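Local coordinates for HD domain protein (Enterococcus faecalis, PDB 4LRL) that probably hydrolyses deoxynucleoside triphosphates such as dGTP through a metal-binding HD domain, under allosteric control by bound nucleotides, at residues G139-T144 with L320-L325. Residues are numbered along the deposited sequence; the frame is centred on the assembly and turned at random.
Sequences GPYSHT and LDDGVL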
ATOM      1  N   GLY C 139       1.456  10.757 -31.138  1.00 40.44           N
ATOM      2  CA  GLY C 139       2.792  10.358 -31.573  1.00 40.42           C
ATOM      3  C   GLY C 139       3.777  10.562 -30.435  1.00 39.42           C
ATOM      4  O   GLY C 139       3.361  10.854 -29.316  1.00 37.96           O
ATOM      5  N   PRO C 140       5.091  10.424 -30.712  1.00 39.97           N
ATOM      6  CA  PRO C 140       6.104  10.587 -29.670  1.00 39.20           C
ATOM      7  C   PRO C 140       6.086  12.001 -29.093  1.00 39.38           C
ATOM      8  O   PRO C 140       5.877  12.963 -29.844  1.00 39.85           O
ATOM      9  CB  PRO C 140       7.418  10.351 -30.423  1.00 41.02           C
ATOM     10  CG  PRO C 140       7.107  10.674 -31.869  1.00 41.70           C
ATOM     11  CD  PRO C 140       5.698  10.184 -32.038  1.00 41.42           C
ATOM     12  N   TYR C 141       6.289  12.116 -27.777  1.00 38.32           N
ATOM     13  CA  TYR C 141       6.328  13.410 -27.081  1.00 38.70           C
ATOM     14  C   TYR C 141       5.283  14.345 -27.662  1.00 39.46           C
ATOM     15  O   TYR C 141       5.597  15.406 -28.222  1.00 40.53           O
ATOM     16  CB  TYR C 141       7.729  14.030 -27.156  1.00 39.46           C
ATOM     17  CG  TYR C 141       8.799  13.099 -26.631  1.00 39.88           C
ATOM     18  CD1 TYR C 141       9.559  12.336 -27.504  1.00 40.02           C
ATOM     19  CD2 TYR C 141       9.022  12.956 -25.257  1.00 38.97           C
ATOM     20  CE1 TYR C 141      10.532  11.473 -27.034  1.00 41.11           C
ATOM     21  CE2 TYR C 141       9.997  12.089 -24.777  1.00 39.46           C
ATOM     22  CZ  TYR C 141      10.744  11.351 -25.679  1.00 40.21           C
ATOM     23  OH  TYR C 141      11.707  10.488 -25.243  1.00 41.25           O
ATOM     24  N   SER C 142       4.036  13.917 -27.516  1.00 38.97           N
ATOM     25  CA  SER C 142       2.913  14.466 -28.256  1.00 40.15           C
ATOM     26  C   SER C 142       2.828  15.987 -28.189  1.00 40.91           C
ATOM     27  O   SER C 142       2.720  16.648 -29.224  1.00 42.54           O
ATOM     28  CB  SER C 142       1.613  13.798 -27.799  1.00 38.95           C
ATOM     29  OG  SER C 142       0.502  14.624 -28.085  1.00 41.79           O
ATOM     30  N   HIS C 143       2.914  16.541 -26.982  1.00 40.58           N
ATOM     31  CA  HIS C 143       2.776  17.992 -26.792  1.00 41.52           C
ATOM     32  C   HIS C 143       3.880  18.814 -27.497  1.00 42.47           C
ATOM     33  O   HIS C 143       3.596  19.836 -28.132  1.00 43.49           O
ATOM     34  CB  HIS C 143       2.703  18.341 -25.294  1.00 41.00           C
ATOM     35  CG  HIS C 143       2.361  19.775 -25.032  1.00 43.16           C
ATOM     36  ND1 HIS C 143       3.295  20.701 -24.617  1.00 44.77           N
ATOM     37  CD2 HIS C 143       1.194  20.453 -25.172  1.00 45.23           C
ATOM     38  CE1 HIS C 143       2.716  21.882 -24.487  1.00 46.50           C
ATOM     39  NE2 HIS C 143       1.441  21.761 -24.824  1.00 47.56           N
ATOM     40  N   THR C 144       5.128  18.358 -27.376  1.00 41.98           N
ATOM     41  CA  THR C 144       6.272  19.010 -28.011  1.00 43.28           C
ATOM     42  C   THR C 144       6.177  18.887 -29.529  1.00 44.56           C
ATOM     43  O   THR C 144       6.412  19.846 -30.259  1.00 45.75           O
ATOM     44  CB  THR C 144       7.598  18.381 -27.543  1.00 42.80           C
ATOM     45  OG1 THR C 144       7.623  18.332 -26.119  1.00 41.37           O
ATOM     46  CG2 THR C 144       8.785  19.186 -28.029  1.00 43.93           C
ATOM     47  N   LEU C 320       6.334   6.714 -36.516  1.00 44.19           N
ATOM     48  CA  LEU C 320       7.024   7.469 -35.480  1.00 43.51           C
ATOM     49  C   LEU C 320       6.732   6.979 -34.069  1.00 43.03           C
ATOM     50  O   LEU C 320       5.582   6.687 -33.736  1.00 43.52           O
ATOM     51  CB  LEU C 320       6.668   8.945 -35.573  1.00 43.31           C
ATOM     52  CG  LEU C 320       7.216   9.772 -36.730  1.00 43.80           C
ATOM     53  CD1 LEU C 320       6.772  11.199 -36.508  1.00 42.89           C
ATOM     54  CD2 LEU C 320       8.742   9.684 -36.832  1.00 42.89           C
ATOM     55  N   ASP C 321       7.788   6.899 -33.256  1.00 42.43           N
ATOM     56  CA  ASP C 321       7.703   6.561 -31.826  1.00 41.88           C
ATOM     57  C   ASP C 321       8.905   7.159 -31.081  1.00 41.12           C
ATOM     58  O   ASP C 321       9.735   7.808 -31.704  1.00 41.03           O
ATOM     59  CB  ASP C 321       7.607   5.044 -31.625  1.00 42.41           C
ATOM     60  CG  ASP C 321       8.775   4.284 -32.243  1.00 43.35           C
ATOM     61  OD1 ASP C 321       8.528   3.244 -32.889  1.00 43.42           O
ATOM     62  OD2 ASP C 321       9.937   4.719 -32.084  1.00 43.65           O
ATOM     63  N   ASP C 322       9.005   6.948 -29.765  1.00 40.66           N
ATOM     64  CA  ASP C 322      10.104   7.539 -28.977  1.00 40.05           C
ATOM     65  C   ASP C 322      11.498   7.055 -29.422  1.00 40.10           C
ATOM     66  O   ASP C 322      12.470   7.818 -29.409  1.00 40.00           O
ATOM     67  CB  ASP C 322       9.918   7.282 -27.470  1.00 40.25           C
ATOM     68  CG  ASP C 322       8.600   7.839 -26.924  1.00 41.14           C
ATOM     69  OD1 ASP C 322       8.260   7.518 -25.768  1.00 42.43           O
ATOM     70  OD2 ASP C 322       7.903   8.594 -27.630  1.00 42.02           O
ATOM     71  N   GLY C 323      11.584   5.788 -29.811  1.00 40.18           N
ATOM     72  CA  GLY C 323      12.834   5.193 -30.228  1.00 40.13           C
ATOM     73  C   GLY C 323      13.384   5.750 -31.530  1.00 40.23           C
ATOM     74  O   GLY C 323      14.597   5.771 -31.738  1.00 40.40           O
ATOM     75  N   VAL C 324      12.492   6.185 -32.413  1.00 39.81           N
ATOM     76  CA  VAL C 324      12.907   6.827 -33.650  1.00 40.31           C
ATOM     77  C   VAL C 324      13.646   8.122 -33.323  1.00 39.49           C
ATOM     78  O   VAL C 324      14.765   8.337 -33.799  1.00 40.08           O
ATOM     79  CB  VAL C 324      11.704   7.080 -34.613  1.00 40.95           C
ATOM     80  CG1 VAL C 324      12.101   8.024 -35.743  1.00 41.27           C
ATOM     81  CG2 VAL C 324      11.188   5.756 -35.190  1.00 41.59           C
ATOM     82  N   LEU C 325      13.034   8.952 -32.479  1.00 38.14           N
ATOM     83  CA  LEU C 325      13.610  10.246 -32.102  1.00 37.28           C
ATOM     84  C   LEU C 325      14.958  10.116 -31.410  1.00 36.71           C
ATOM     85  O   LEU C 325      15.925  10.770 -31.806  1.00 36.93           O
ATOM     86  CB  LEU C 325      12.643  11.056 -31.236  1.00 36.70           C
ATOM     87  CG  LEU C 325      11.406  11.635 -31.933  1.00 37.45           C
ATOM     88  CD1 LEU C 325      10.602  12.474 -30.970  1.00 37.11           C
ATOM     89  CD2 LEU C 325      11.801  12.476 -33.105  1.00 40.23           C
TER
HETATM   90  O   HOH W   1       6.365  10.010 -25.628  1.00 47.63           O
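Leu320 meets Pro140 first, where the turn leading into helix 142-149 of the HD domain packs against the start of helix 322-332. This joins the HD domain to the HD-associated region. His143, a dATP-binding residue in another structure of this protein, follows in helix 142-149. Leu320 CB lies 3.9 Å from Pro140 CD. Asp321 is the N-cap of helix 322-332. Its OD2 accepts from Val324 N at 3.0 Å, and its OD1 forms a salt bridge with Arg69. The backbone carbonyl carbon of Asp321 lies 3.6 Å from Pro140 CB, so the proline ring packs on the backbone of the N-cap residue, while its side chain points away. Asp322 has CG anti to its own carbonyl carbon (chi1 -58°). Its OD2 lies 3.3 Å from Pro140 CB and over one face of the Tyr141 ring. Asp322 OD1 forms a salt bridge with Lys71, whose NZ also hydrogen-bonds Tyr141 OH. A water accepts from Tyr141 N at 3.0 Å and donates to Asp322 OD2 at 2.9 Å. Leu325, in the first turn of its helix, adds an apolar contact. Its CD1 sits at the edge of the Tyr141 ring, near the ring plane, 3.6 Å from Tyr141 CD1.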